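Local coordinates for protein triacylglycerol lipase (Rhizopus niveus, PDB 1LGY) that hydrolyses the ester bonds of triacylglycerols and of the partial glycerides derived from them, with a strong preference for positions 1 and 3, at residues A[77-82]-A[140-145]; A[93-98]-A[212-217]; A[105-110]-A[180-185]; A[170-175]-A[194-199]. All coordinates share one frame; numbering follows the deposited sequence.

Contact 1: residues A[77-82]-A[140-145]; sequences YLVFRG and IVTGHS
The ring of Tyr-77 lies alongside Ile-140 on one face of a parallel strand pair, its CD1 settling 3.8 Å from Ile-140 CB. With CG anti to its own carbonyl carbon (chi1 -72°), the ring leans across the gap between the strands, and the branched CB of the isoleucine offers a broad shoulder to rest against. Next on this face come Val-79 and Thr-142, whose CG2 methyls touch at 3.6 Å. Threonine suits the spot because its methyl fills the hollow beside the valine while its OG1 turns to the carbonyl oxygen of Phe-173 on the following strand.

The reverse face is shaped around Val-141. Its CG1 is the bump: Leu-78 CD1 packs on it at 3.8 Å, and the edge of the Phe-80 ring meets it too, CE1 to CG1 4.0 Å. Gly-143, with no side chain, lies close beside the carbonyl of Phe-80.

Backbone bonds zip the pair together, the shortest from Thr-142 N to Leu-78 O at 2.8 Å. Beyond Phe-80 the strands part and two waters take over; one accepts from His-144 N at 2.9 Å and donates to Phe-80 O, the other links Gly-82 N and His-144 O. The splaying strand leads into the nucleophile elbow, the sharp strand-to-helix turn carrying Ser-145, which bonds His-257. Helix 11-26 covers the Tyr-77 and Val-79 face, helix 146-161 covers Leu-78, Phe-80 and Val-141, and strands 63-70 and 170-175 flank the pair in the central sheet.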
loop_
_atom_site.group_PDB
_atom_site.type_symbol
_atom_site.label_atom_id
_atom_site.label_comp_id
_atom_site.label_asym_id
_atom_site.label_seq_id
_atom_site.Cartn_x
_atom_site.Cartn_y
_atom_site.Cartn_z
ATOM N N TYR A 77 -7.462 1.735 10.452
ATOM C CA TYR A 77 -6.367 1.392 9.565
ATOM C C TYR A 77 -6.603 0.049 8.926
ATOM O O TYR A 77 -7.003 -0.847 9.653
ATOM C CB TYR A 77 -5.056 1.304 10.340
ATOM C CG TYR A 77 -4.488 2.637 10.816
ATOM C CD1 TYR A 77 -3.754 3.425 9.929
ATOM C CD2 TYR A 77 -4.680 3.069 12.124
ATOM C CE1 TYR A 77 -3.215 4.637 10.333
ATOM C CE2 TYR A 77 -4.131 4.284 12.540
ATOM C CZ TYR A 77 -3.410 5.049 11.637
ATOM O OH TYR A 77 -2.883 6.250 12.025
ATOM N N LEU A 78 -6.366 -0.146 7.628
ATOM C CA LEU A 78 -6.501 -1.453 7.017
ATOM C C LEU A 78 -5.069 -1.686 6.537
ATOM O O LEU A 78 -4.560 -0.847 5.787
ATOM C CB LEU A 78 -7.381 -1.385 5.849
ATOM C CG LEU A 78 -8.287 -2.510 5.360
ATOM C CD1 LEU A 78 -8.598 -2.149 3.909
ATOM C CD2 LEU A 78 -7.689 -3.904 5.489
ATOM N N VAL A 79 -4.360 -2.759 6.964
ATOM C CA VAL A 79 -2.941 -2.889 6.632
ATOM C C VAL A 79 -2.732 -4.221 5.990
ATOM O O VAL A 79 -3.227 -5.213 6.499
ATOM C CB VAL A 79 -2.093 -2.763 7.934
ATOM C CG1 VAL A 79 -0.615 -3.054 7.714
ATOM C CG2 VAL A 79 -2.235 -1.331 8.446
ATOM N N PHE A 80 -1.958 -4.289 4.918
ATOM C CA PHE A 80 -1.677 -5.570 4.255
ATOM C C PHE A 80 -0.202 -5.883 4.087
ATOM O O PHE A 80 0.663 -5.018 4.170
ATOM C CB PHE A 80 -2.225 -5.650 2.846
ATOM C CG PHE A 80 -3.719 -5.526 2.681
ATOM C CD1 PHE A 80 -4.280 -4.265 2.566
ATOM C CD2 PHE A 80 -4.521 -6.676 2.644
ATOM C CE1 PHE A 80 -5.652 -4.144 2.417
ATOM C CE2 PHE A 80 -5.895 -6.521 2.491
ATOM C CZ PHE A 80 -6.462 -5.261 2.380
ATOM N N ARG A 81 0.051 -7.179 3.823
ATOM C CA ARG A 81 1.368 -7.648 3.379
ATOM C C ARG A 81 1.194 -8.976 2.643
ATOM O O ARG A 81 0.283 -9.741 2.944
ATOM C CB ARG A 81 2.323 -7.918 4.526
ATOM C CG ARG A 81 1.943 -9.089 5.413
ATOM C CD ARG A 81 3.110 -9.489 6.246
ATOM N NE ARG A 81 2.868 -10.829 6.686
ATOM C CZ ARG A 81 3.589 -11.793 6.147
ATOM N NH1 ARG A 81 4.515 -11.572 5.231
ATOM N NH2 ARG A 81 3.399 -13.026 6.537
ATOM N N GLY A 82 2.006 -9.231 1.617
ATOM C CA GLY A 82 2.067 -10.563 1.086
ATOM C C GLY A 82 3.256 -11.226 1.758
ATOM O O GLY A 82 3.691 -10.915 2.875
ATOM N N ILE A 140 -7.529 4.697 6.812
ATOM C CA ILE A 140 -6.279 4.756 6.048
ATOM C C ILE A 140 -5.905 3.374 5.588
ATOM O O ILE A 140 -5.864 2.525 6.443
ATOM C CB ILE A 140 -5.201 5.330 6.917
ATOM C CG1 ILE A 140 -5.681 6.776 7.160
ATOM C CG2 ILE A 140 -3.827 5.155 6.334
ATOM C CD1 ILE A 140 -4.789 7.804 7.850
ATOM N N VAL A 141 -5.616 3.071 4.314
ATOM C CA VAL A 141 -5.257 1.711 3.872
ATOM C C VAL A 141 -3.782 1.710 3.593
ATOM O O VAL A 141 -3.299 2.657 2.978
ATOM C CB VAL A 141 -5.985 1.319 2.591
ATOM C CG1 VAL A 141 -5.743 -0.150 2.328
ATOM C CG2 VAL A 141 -7.497 1.620 2.727
ATOM N N THR A 142 -3.031 0.708 3.998
ATOM C CA THR A 142 -1.608 0.787 3.751
ATOM C C THR A 142 -0.905 -0.546 3.647
ATOM O O THR A 142 -1.431 -1.568 4.077
ATOM C CB THR A 142 -0.991 1.662 4.868
ATOM O OG1 THR A 142 0.222 2.119 4.307
ATOM C CG2 THR A 142 -0.671 0.982 6.156
ATOM N N GLY A 143 0.286 -0.522 3.041
ATOM C CA GLY A 143 1.103 -1.714 2.966
ATOM C C GLY A 143 2.424 -1.484 2.251
ATOM O O GLY A 143 2.660 -0.486 1.589
ATOM N N HIS A 144 3.321 -2.411 2.434
ATOM C CA HIS A 144 4.594 -2.478 1.740
ATOM C C HIS A 144 4.533 -3.666 0.769
ATOM O O HIS A 144 3.706 -4.580 0.910
ATOM C CB HIS A 144 5.682 -2.677 2.779
ATOM C CG HIS A 144 7.060 -2.941 2.234
ATOM N ND1 HIS A 144 7.669 -4.101 2.244
ATOM C CD2 HIS A 144 7.882 -2.030 1.643
ATOM C CE1 HIS A 144 8.836 -3.945 1.694
ATOM N NE2 HIS A 144 8.952 -2.695 1.335
ATOM N N SER A 145 5.394 -3.576 -0.247
ATOM C CA SER A 145 5.638 -4.591 -1.245
ATOM C C SER A 145 4.384 -5.170 -1.838
ATOM O O SER A 145 3.566 -4.386 -2.299
ATOM C CB SER A 145 6.488 -5.647 -0.585
ATOM O OG SER A 145 7.123 -6.384 -1.592
HETATM O O HOH W 1 2.910 -3.505 5.039
HETATM O O HOH W 2 4.077 -7.554 1.536
#

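Contact 2: residues A[93-98]-A[212-217]; sequences IVFNFS and QSFGFL
Four phenylalanines meet here in two ring pairs, Phe-214 with Phe-95 and Phe-216 with Phe-97. Along 212-217, the chain first makes a turn, closed by a bond from Gly-215 N to Gln-212 O, that presents Phe-214 to the other segment. The face of the Phe-214 ring receives the edge of Phe-95 in a T-shaped pair, centroids 5.0 Å apart and planes at 70°. Phe-95 CD2 stands over the middle of the ring, and its CB adds a second touch, 3.7 Å from Phe-214 CD2. The carbonyl oxygen of Phe-214 then lies near the plane of the Phe-97 ring, 3.4 Å from CE2, where the weakly positive rim of a ring can face an oxygen.

Gly-215 follows with a positive phi of 104°, a conformation that glycine adopts easily, and its oxygen also approaches the Phe-97 edge. After this glycine, Phe-216 stacks on the same Phe-97 ring. Coming from opposite directions, Phe-216 and Phe-97 form an offset stack with centroids 4.2 Å apart and planes only 16° from parallel; Phe-97 CZ sits over the centre of the Phe-216 ring. The carbonyl oxygens of Phe-95 and Asn-96 lie at the rim of Phe-216, the latter 4.3 Å from CZ. Flat, apolar phenylalanine serves both pairs, since it can offer a face or an edge.

Pro-210 touches both Phe-95 and Phe-216, and His-109 lies against Phe-216. This is an aromatic cluster at the surface of an alpha/beta hydrolase, well away from the catalytic residues, joining the chain entering the small hairpin of strands 97-99 and 107-109 to the loop that precedes strand 221-227.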
loop_
_atom_site.group_PDB
_atom_site.type_symbol
_atom_site.label_atom_id
_atom_site.label_comp_id
_atom_site.label_asym_id
_atom_site.label_seq_id
_atom_site.Cartn_x
_atom_site.Cartn_y
_atom_site.Cartn_z
ATOM N N ILE A 93 6.958 -14.389 -10.664
ATOM C CA ILE A 93 5.683 -13.700 -10.917
ATOM C C ILE A 93 5.196 -13.968 -12.355
ATOM O O ILE A 93 5.968 -14.486 -13.161
ATOM C CB ILE A 93 5.985 -12.203 -10.554
ATOM C CG1 ILE A 93 4.773 -11.298 -10.612
ATOM C CG2 ILE A 93 6.990 -11.713 -11.546
ATOM C CD1 ILE A 93 5.155 -9.921 -10.069
ATOM N N VAL A 94 3.932 -13.760 -12.732
ATOM C CA VAL A 94 3.524 -13.867 -14.139
ATOM C C VAL A 94 2.982 -12.492 -14.508
ATOM O O VAL A 94 2.177 -11.961 -13.751
ATOM C CB VAL A 94 2.420 -14.893 -14.343
ATOM C CG1 VAL A 94 2.124 -15.028 -15.808
ATOM C CG2 VAL A 94 2.869 -16.245 -13.894
ATOM N N PHE A 95 3.383 -11.870 -15.624
ATOM C CA PHE A 95 2.910 -10.542 -15.952
ATOM C C PHE A 95 1.746 -10.668 -16.927
ATOM O O PHE A 95 1.762 -10.154 -18.049
ATOM C CB PHE A 95 3.975 -9.717 -16.607
ATOM C CG PHE A 95 5.299 -9.562 -15.867
ATOM C CD1 PHE A 95 5.360 -9.458 -14.464
ATOM C CD2 PHE A 95 6.467 -9.498 -16.627
ATOM C CE1 PHE A 95 6.606 -9.287 -13.854
ATOM C CE2 PHE A 95 7.702 -9.324 -16.009
ATOM C CZ PHE A 95 7.776 -9.218 -14.621
ATOM N N ASN A 96 0.708 -11.377 -16.481
ATOM C CA ASN A 96 -0.508 -11.497 -17.218
ATOM C C ASN A 96 -1.666 -10.745 -16.549
ATOM O O ASN A 96 -1.596 -10.388 -15.383
ATOM C CB ASN A 96 -0.840 -12.932 -17.344
ATOM C CG ASN A 96 -1.151 -13.648 -16.054
ATOM O OD1 ASN A 96 -1.927 -14.597 -16.087
ATOM N ND2 ASN A 96 -0.606 -13.301 -14.888
ATOM N N PHE A 97 -2.773 -10.497 -17.245
ATOM C CA PHE A 97 -3.856 -9.682 -16.717
ATOM C C PHE A 97 -5.170 -10.388 -16.496
ATOM O O PHE A 97 -5.419 -11.441 -17.074
ATOM C CB PHE A 97 -4.166 -8.563 -17.655
ATOM C CG PHE A 97 -3.208 -7.395 -17.762
ATOM C CD1 PHE A 97 -3.308 -6.364 -16.827
ATOM C CD2 PHE A 97 -2.299 -7.320 -18.810
ATOM C CE1 PHE A 97 -2.494 -5.239 -16.929
ATOM C CE2 PHE A 97 -1.496 -6.209 -18.914
ATOM C CZ PHE A 97 -1.594 -5.176 -17.980
ATOM N N SER A 98 -6.029 -9.781 -15.669
ATOM C CA SER A 98 -7.440 -10.161 -15.510
ATOM C C SER A 98 -8.246 -8.880 -15.721
ATOM O O SER A 98 -7.752 -7.750 -15.601
ATOM C CB SER A 98 -7.825 -10.626 -14.123
ATOM O OG SER A 98 -7.342 -11.932 -13.827
ATOM N N GLN A 212 6.513 -1.408 -17.828
ATOM C CA GLN A 212 5.616 -0.749 -18.788
ATOM C C GLN A 212 5.605 -1.443 -20.155
ATOM O O GLN A 212 4.640 -1.298 -20.910
ATOM C CB GLN A 212 6.005 0.677 -19.020
ATOM C CG GLN A 212 5.855 1.420 -17.726
ATOM C CD GLN A 212 5.731 2.922 -17.805
ATOM O OE1 GLN A 212 5.289 3.576 -16.854
ATOM N NE2 GLN A 212 6.092 3.551 -18.908
ATOM N N SER A 213 6.636 -2.231 -20.511
ATOM C CA SER A 213 6.594 -2.902 -21.782
ATOM C C SER A 213 5.453 -3.897 -21.827
ATOM O O SER A 213 4.843 -4.029 -22.882
ATOM C CB SER A 213 7.940 -3.564 -22.046
ATOM O OG SER A 213 8.234 -4.556 -21.106
ATOM N N PHE A 214 5.064 -4.475 -20.694
ATOM C CA PHE A 214 3.923 -5.381 -20.597
ATOM C C PHE A 214 2.540 -4.775 -20.463
ATOM O O PHE A 214 1.528 -5.482 -20.380
ATOM C CB PHE A 214 4.131 -6.335 -19.432
ATOM C CG PHE A 214 5.079 -7.471 -19.791
ATOM C CD1 PHE A 214 6.453 -7.238 -19.868
ATOM C CD2 PHE A 214 4.552 -8.740 -20.090
ATOM C CE1 PHE A 214 7.294 -8.288 -20.248
ATOM C CE2 PHE A 214 5.402 -9.786 -20.476
ATOM C CZ PHE A 214 6.777 -9.558 -20.556
ATOM N N GLY A 215 2.521 -3.451 -20.392
ATOM C CA GLY A 215 1.319 -2.639 -20.421
ATOM C C GLY A 215 0.903 -2.091 -19.062
ATOM O O GLY A 215 -0.213 -1.577 -18.919
ATOM N N PHE A 216 1.720 -2.165 -18.027
ATOM C CA PHE A 216 1.303 -1.754 -16.683
ATOM C C PHE A 216 1.640 -0.323 -16.380
ATOM O O PHE A 216 2.691 0.117 -16.850
ATOM C CB PHE A 216 1.980 -2.635 -15.661
ATOM C CG PHE A 216 1.373 -4.025 -15.555
ATOM C CD1 PHE A 216 1.799 -5.056 -16.391
ATOM C CD2 PHE A 216 0.460 -4.293 -14.543
ATOM C CE1 PHE A 216 1.317 -6.349 -16.187
ATOM C CE2 PHE A 216 -0.014 -5.595 -14.350
ATOM C CZ PHE A 216 0.421 -6.620 -15.173
ATOM N N LEU A 217 0.807 0.412 -15.617
ATOM C CA LEU A 217 1.074 1.826 -15.291
ATOM C C LEU A 217 0.608 2.169 -13.879
ATOM O O LEU A 217 -0.391 1.624 -13.434
ATOM C CB LEU A 217 0.370 2.711 -16.290
ATOM C CG LEU A 217 0.583 4.236 -16.174
ATOM C CD1 LEU A 217 1.975 4.695 -16.648
ATOM C CD2 LEU A 217 -0.485 4.871 -16.991
#

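Contact 3: residues A[105-110]-A[180-185]; sequences GAKVHA and VGNPTF
Val-108 and Phe-185 make the close-fitting half of this contact. Val-108 CG1 stands over one face of the Phe-185 ring, 3.8 Å from its centroid, in a CH-pi contact displaced toward the rim. The phenylalanine CG, anti to the backbone N (chi1 164°), brings one face of the ring against the valine, and Tyr-100 meets the ring edge-to-face. Gly-181 lets the chains draw in, its CA only 3.9 Å from Val-108 CA; having no side chain, it fits against the Phe-185 ring.

Two backbone bonds frame that approach, Asn-182 N to Lys-107 O at 3.0 Å and His-109 N to Val-180 O at 2.7 Å. They make a single beta bridge, so the loop after strand 170-175 runs briefly beside the hairpin strand 107-109 before helix 183-192 begins. Asn-182 is the N-cap of that helix, a position well suited to asparagine, and His-109 likewise precedes helix 110-133; each chain therefore passes from the bridge into a helix. Leu-152 and Leu-153 of helix 146-161 close the apolar side, on Phe-185 and Val-108 respectively.

On the more exposed side contact is piecemeal and made with backbone atoms: Thr-184 lays its CB 3.3 Å from Gly-105 O and its CG2 beside Ala-106 N. The fit is loosest at Lys-107, which rests only its CB near the Asn-182 amide, 4.0 Å from CG, before its long chain leads away to a salt bridge with Asp-99.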
loop_
_atom_site.group_PDB
_atom_site.type_symbol
_atom_site.label_atom_id
_atom_site.label_comp_id
_atom_site.label_asym_id
_atom_site.label_seq_id
_atom_site.Cartn_x
_atom_site.Cartn_y
_atom_site.Cartn_z
ATOM N N GLY A 105 -12.892 -1.364 -19.773
ATOM C CA GLY A 105 -11.587 -1.097 -20.327
ATOM C C GLY A 105 -10.436 -1.357 -19.364
ATOM O O GLY A 105 -9.264 -1.350 -19.777
ATOM N N ALA A 106 -10.703 -1.562 -18.071
ATOM C CA ALA A 106 -9.645 -1.785 -17.085
ATOM C C ALA A 106 -9.293 -3.254 -16.902
ATOM O O ALA A 106 -10.133 -4.144 -17.081
ATOM C CB ALA A 106 -10.103 -1.237 -15.766
ATOM N N LYS A 107 -8.024 -3.487 -16.543
ATOM C CA LYS A 107 -7.454 -4.800 -16.267
ATOM C C LYS A 107 -6.382 -4.670 -15.204
ATOM O O LYS A 107 -5.551 -3.778 -15.235
ATOM C CB LYS A 107 -6.777 -5.396 -17.462
ATOM C CG LYS A 107 -7.689 -5.681 -18.643
ATOM C CD LYS A 107 -6.790 -6.275 -19.700
ATOM C CE LYS A 107 -7.534 -6.287 -21.015
ATOM N NZ LYS A 107 -8.558 -7.319 -21.063
ATOM N N VAL A 108 -6.344 -5.542 -14.227
ATOM C CA VAL A 108 -5.342 -5.502 -13.173
ATOM C C VAL A 108 -4.531 -6.793 -13.236
ATOM O O VAL A 108 -4.967 -7.755 -13.863
ATOM C CB VAL A 108 -6.043 -5.370 -11.795
ATOM C CG1 VAL A 108 -6.742 -4.024 -11.690
ATOM C CG2 VAL A 108 -7.104 -6.446 -11.633
ATOM N N HIS A 109 -3.391 -6.882 -12.546
ATOM C CA HIS A 109 -2.582 -8.078 -12.509
ATOM C C HIS A 109 -3.444 -9.215 -12.060
ATOM O O HIS A 109 -4.202 -9.091 -11.117
ATOM C CB HIS A 109 -1.446 -7.865 -11.545
ATOM C CG HIS A 109 -0.444 -9.006 -11.435
ATOM N ND1 HIS A 109 0.698 -9.189 -12.080
ATOM C CD2 HIS A 109 -0.539 -10.027 -10.552
ATOM C CE1 HIS A 109 1.287 -10.262 -11.618
ATOM N NE2 HIS A 109 0.518 -10.752 -10.692
ATOM N N ALA A 110 -3.424 -10.292 -12.806
ATOM C CA ALA A 110 -4.146 -11.497 -12.438
ATOM C C ALA A 110 -3.850 -12.132 -11.081
ATOM O O ALA A 110 -4.796 -12.572 -10.439
ATOM C CB ALA A 110 -3.910 -12.577 -13.475
ATOM N N VAL A 180 -0.036 -2.414 -10.584
ATOM C CA VAL A 180 -1.212 -3.242 -10.461
ATOM C C VAL A 180 -2.043 -3.298 -11.730
ATOM O O VAL A 180 -2.666 -4.311 -11.998
ATOM C CB VAL A 180 -2.038 -2.692 -9.299
ATOM C CG1 VAL A 180 -3.269 -3.554 -9.109
ATOM C CG2 VAL A 180 -1.281 -2.778 -7.971
ATOM N N GLY A 181 -2.103 -2.275 -12.556
ATOM C CA GLY A 181 -3.053 -2.357 -13.657
ATOM C C GLY A 181 -2.563 -1.652 -14.886
ATOM O O GLY A 181 -1.541 -1.003 -14.855
ATOM N N ASN A 182 -3.354 -1.806 -15.946
ATOM C CA ASN A 182 -3.136 -1.218 -17.262
ATOM C C ASN A 182 -3.461 0.286 -17.306
ATOM O O ASN A 182 -3.924 0.809 -16.289
ATOM C CB ASN A 182 -4.004 -2.019 -18.239
ATOM C CG ASN A 182 -5.482 -1.660 -18.136
ATOM O OD1 ASN A 182 -6.184 -1.545 -19.135
ATOM N ND2 ASN A 182 -6.031 -1.430 -16.951
ATOM N N PRO A 183 -3.255 1.074 -18.379
ATOM C CA PRO A 183 -3.530 2.503 -18.333
ATOM C C PRO A 183 -4.951 2.911 -17.994
ATOM O O PRO A 183 -5.100 3.863 -17.227
ATOM C CB PRO A 183 -3.060 2.985 -19.685
ATOM C CG PRO A 183 -1.973 1.990 -20.085
ATOM C CD PRO A 183 -2.560 0.708 -19.624
ATOM N N THR A 184 -6.002 2.233 -18.519
ATOM C CA THR A 184 -7.371 2.568 -18.163
ATOM C C THR A 184 -7.580 2.403 -16.675
ATOM O O THR A 184 -8.360 3.143 -16.094
ATOM C CB THR A 184 -8.412 1.671 -18.890
ATOM O OG1 THR A 184 -8.342 1.936 -20.310
ATOM C CG2 THR A 184 -9.826 1.904 -18.348
ATOM N N PHE A 185 -6.948 1.447 -15.980
ATOM C CA PHE A 185 -7.192 1.293 -14.552
ATOM C C PHE A 185 -6.525 2.457 -13.872
ATOM O O PHE A 185 -7.114 3.046 -12.989
ATOM C CB PHE A 185 -6.619 -0.038 -14.047
ATOM C CG PHE A 185 -6.452 -0.188 -12.550
ATOM C CD1 PHE A 185 -7.517 -0.560 -11.755
ATOM C CD2 PHE A 185 -5.188 0.065 -11.960
ATOM C CE1 PHE A 185 -7.351 -0.683 -10.365
ATOM C CE2 PHE A 185 -5.036 -0.061 -10.585
ATOM C CZ PHE A 185 -6.118 -0.433 -9.788
#

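Contact 4: residues A[170-175]-A[194-199]; sequences LSIFTV and IPFQRT
The Phe-196 ring has Thr-174 CG2 at its edge, in plane and 3.8 Å from CE1, while Ile-172 CG2 approaches the same ring obliquely, 3.7 Å from CD1. On the other face of the sheet the Phe-173 ring lies beside Gln-197, whose CG comes within 3.7 Å of CE2; ring and side-chain amide are turned 38° apart. These strands, 170-175 and 196-199, are the parallel partners of a beta-alpha-beta crossover whose connection holds helix 183-192.

Residue choice follows the two faces. Ile-172, Thr-174 and Phe-196 share one face. Just before the strand, Ile-194 points its side chain toward strand 170-175, with CG2 3.9 Å from Ile-172 CD1. Phe-196 reaches its neighbours because its CG is anti to the backbone N (chi1 180°). Leu-152 of helix 146-161 covers both Ile-172 and Phe-196. On the opposite face, Gln-197 uses its aliphatic carbons against Phe-173 and bends at chi2 (-73°), leading the amide away. Val-175 and Thr-199 continue this row side by side, where beta-branched residues suit an extended chain; helix 11-26 packs over it, and Thr-199 OG1 bonds Ser-223.

Backbone bonds alternate along the pair. Ile-172 N donates to Pro-195 O; a proline suits this place just before the strand, since the bond needs its carbonyl and not an N-H. The return bond from Gln-197 N to Ile-172 O is weak at 3.3 Å, whereas Thr-199 N to Thr-174 O is firmer at 3.0 Å. At this end a water spans the strands, 2.8 Å from Thr-174 OG1 and donating to Thr-199 O at 2.7 Å.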
loop_
_atom_site.group_PDB
_atom_site.type_symbol
_atom_site.label_atom_id
_atom_site.label_comp_id
_atom_site.label_asym_id
_atom_site.label_seq_id
_atom_site.Cartn_x
_atom_site.Cartn_y
_atom_site.Cartn_z
ATOM N N LEU A 170 -11.369 8.474 2.922
ATOM C CA LEU A 170 -10.605 7.325 2.477
ATOM C C LEU A 170 -9.313 7.881 1.918
ATOM O O LEU A 170 -9.265 8.802 1.109
ATOM C CB LEU A 170 -11.302 6.533 1.391
ATOM C CG LEU A 170 -10.587 5.262 0.917
ATOM C CD1 LEU A 170 -10.376 4.265 2.039
ATOM C CD2 LEU A 170 -11.445 4.626 -0.129
ATOM N N SER A 171 -8.240 7.322 2.468
ATOM C CA SER A 171 -6.889 7.637 2.058
ATOM C C SER A 171 -6.093 6.364 1.753
ATOM O O SER A 171 -6.426 5.343 2.331
ATOM C CB SER A 171 -6.272 8.395 3.170
ATOM O OG SER A 171 -5.964 9.623 2.568
ATOM N N ILE A 172 -5.053 6.306 0.917
ATOM C CA ILE A 172 -4.327 5.073 0.598
ATOM C C ILE A 172 -2.863 5.435 0.628
ATOM O O ILE A 172 -2.525 6.423 -0.008
ATOM C CB ILE A 172 -4.539 4.499 -0.840
ATOM C CG1 ILE A 172 -5.946 4.113 -1.121
ATOM C CG2 ILE A 172 -3.769 3.179 -0.950
ATOM C CD1 ILE A 172 -6.181 3.946 -2.617
ATOM N N PHE A 173 -1.980 4.649 1.275
ATOM C CA PHE A 173 -0.547 4.932 1.303
ATOM C C PHE A 173 0.266 3.705 1.000
ATOM O O PHE A 173 -0.038 2.699 1.627
ATOM C CB PHE A 173 -0.123 5.402 2.660
ATOM C CG PHE A 173 -0.422 6.862 2.907
ATOM C CD1 PHE A 173 -1.701 7.268 3.297
ATOM C CD2 PHE A 173 0.602 7.794 2.817
ATOM C CE1 PHE A 173 -1.942 8.616 3.603
ATOM C CE2 PHE A 173 0.349 9.131 3.121
ATOM C CZ PHE A 173 -0.914 9.540 3.513
ATOM N N THR A 174 1.236 3.643 0.091
ATOM C CA THR A 174 2.035 2.428 0.022
ATOM C C THR A 174 3.525 2.719 -0.017
ATOM O O THR A 174 3.946 3.756 -0.496
ATOM C CB THR A 174 1.676 1.544 -1.246
ATOM O OG1 THR A 174 2.176 2.212 -2.398
ATOM C CG2 THR A 174 0.193 1.331 -1.462
ATOM N N VAL A 175 4.382 1.882 0.532
ATOM C CA VAL A 175 5.819 2.034 0.317
ATOM C C VAL A 175 6.265 0.782 -0.465
ATOM O O VAL A 175 5.772 -0.264 -0.140
ATOM C CB VAL A 175 6.653 2.126 1.653
ATOM C CG1 VAL A 175 6.393 3.435 2.340
ATOM C CG2 VAL A 175 6.287 1.030 2.617
ATOM N N ILE A 194 -9.423 9.680 -4.628
ATOM C CA ILE A 194 -8.914 9.143 -3.376
ATOM C C ILE A 194 -7.440 9.516 -3.336
ATOM O O ILE A 194 -6.735 9.244 -4.308
ATOM C CB ILE A 194 -9.071 7.630 -3.357
ATOM C CG1 ILE A 194 -10.525 7.251 -3.481
ATOM C CG2 ILE A 194 -8.459 7.082 -2.069
ATOM C CD1 ILE A 194 -11.411 7.944 -2.426
ATOM N N PRO A 195 -6.888 10.190 -2.325
ATOM C CA PRO A 195 -5.443 10.399 -2.254
ATOM C C PRO A 195 -4.659 9.117 -2.136
ATOM O O PRO A 195 -4.888 8.263 -1.291
ATOM C CB PRO A 195 -5.254 11.310 -1.109
ATOM C CG PRO A 195 -6.531 11.211 -0.357
ATOM C CD PRO A 195 -7.588 11.076 -1.426
ATOM N N PHE A 196 -3.758 8.963 -3.083
ATOM C CA PHE A 196 -2.869 7.826 -3.142
ATOM C C PHE A 196 -1.451 8.366 -3.205
ATOM O O PHE A 196 -1.095 9.113 -4.111
ATOM C CB PHE A 196 -3.272 7.064 -4.383
ATOM C CG PHE A 196 -2.464 5.815 -4.654
ATOM C CD1 PHE A 196 -1.985 5.043 -3.628
ATOM C CD2 PHE A 196 -2.206 5.458 -5.969
ATOM C CE1 PHE A 196 -1.242 3.893 -3.914
ATOM C CE2 PHE A 196 -1.476 4.334 -6.260
ATOM C CZ PHE A 196 -0.997 3.560 -5.233
ATOM N N GLN A 197 -0.633 7.968 -2.250
ATOM C CA GLN A 197 0.732 8.396 -2.137
ATOM C C GLN A 197 1.657 7.197 -2.295
ATOM O O GLN A 197 1.706 6.418 -1.347
ATOM C CB GLN A 197 0.934 8.990 -0.781
ATOM C CG GLN A 197 0.166 10.248 -0.454
ATOM C CD GLN A 197 0.704 11.462 -1.181
ATOM O OE1 GLN A 197 1.911 11.594 -1.425
ATOM N NE2 GLN A 197 -0.217 12.364 -1.537
ATOM N N ARG A 198 2.412 7.007 -3.409
ATOM C CA ARG A 198 3.325 5.909 -3.562
ATOM C C ARG A 198 4.746 6.331 -3.219
ATOM O O ARG A 198 5.370 7.031 -4.019
ATOM C CB ARG A 198 3.399 5.367 -4.989
ATOM C CG ARG A 198 2.101 5.141 -5.673
ATOM C CD ARG A 198 2.287 4.615 -7.056
ATOM N NE ARG A 198 2.902 5.570 -7.970
ATOM C CZ ARG A 198 4.176 5.424 -8.395
ATOM N NH1 ARG A 198 4.921 4.391 -7.969
ATOM N NH2 ARG A 198 4.703 6.257 -9.307
ATOM N N THR A 199 5.288 5.971 -2.053
ATOM C CA THR A 199 6.688 6.232 -1.770
ATOM C C THR A 199 7.500 5.083 -2.343
ATOM O O THR A 199 7.045 3.939 -2.321
ATOM C CB THR A 199 7.017 6.309 -0.267
ATOM O OG1 THR A 199 6.375 7.441 0.289
ATOM C CG2 THR A 199 8.520 6.496 -0.023
HETATM O O HOH W 3 4.806 2.689 -3.224
#

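In the fold
Contacts 1 and 4 belong to one central sheet, their centres 10 Å apart, and they join directly because strands 138-144 and 170-175 are neighbours; together they make a parallel run 75-81, 138-144, 170-175, 196-201. In sequence contact 1 closes before contact 4 opens. The centres of contacts 2 and 3 are 8 Å apart on the same side of the molecule; they share the hairpin of strands 97-99 and 107-109, with contact 3 nested in the loop closed by contact 2. About 20 Å separates the centres of contacts 1 and 3, yet helix 183-192, which begins in contact 3, connects the strands of contact 4. The sheet thus carries the nucleophile, while contacts 2 and 3 join the hairpin to the start of helix 183-192 and the loop before strand 221-227.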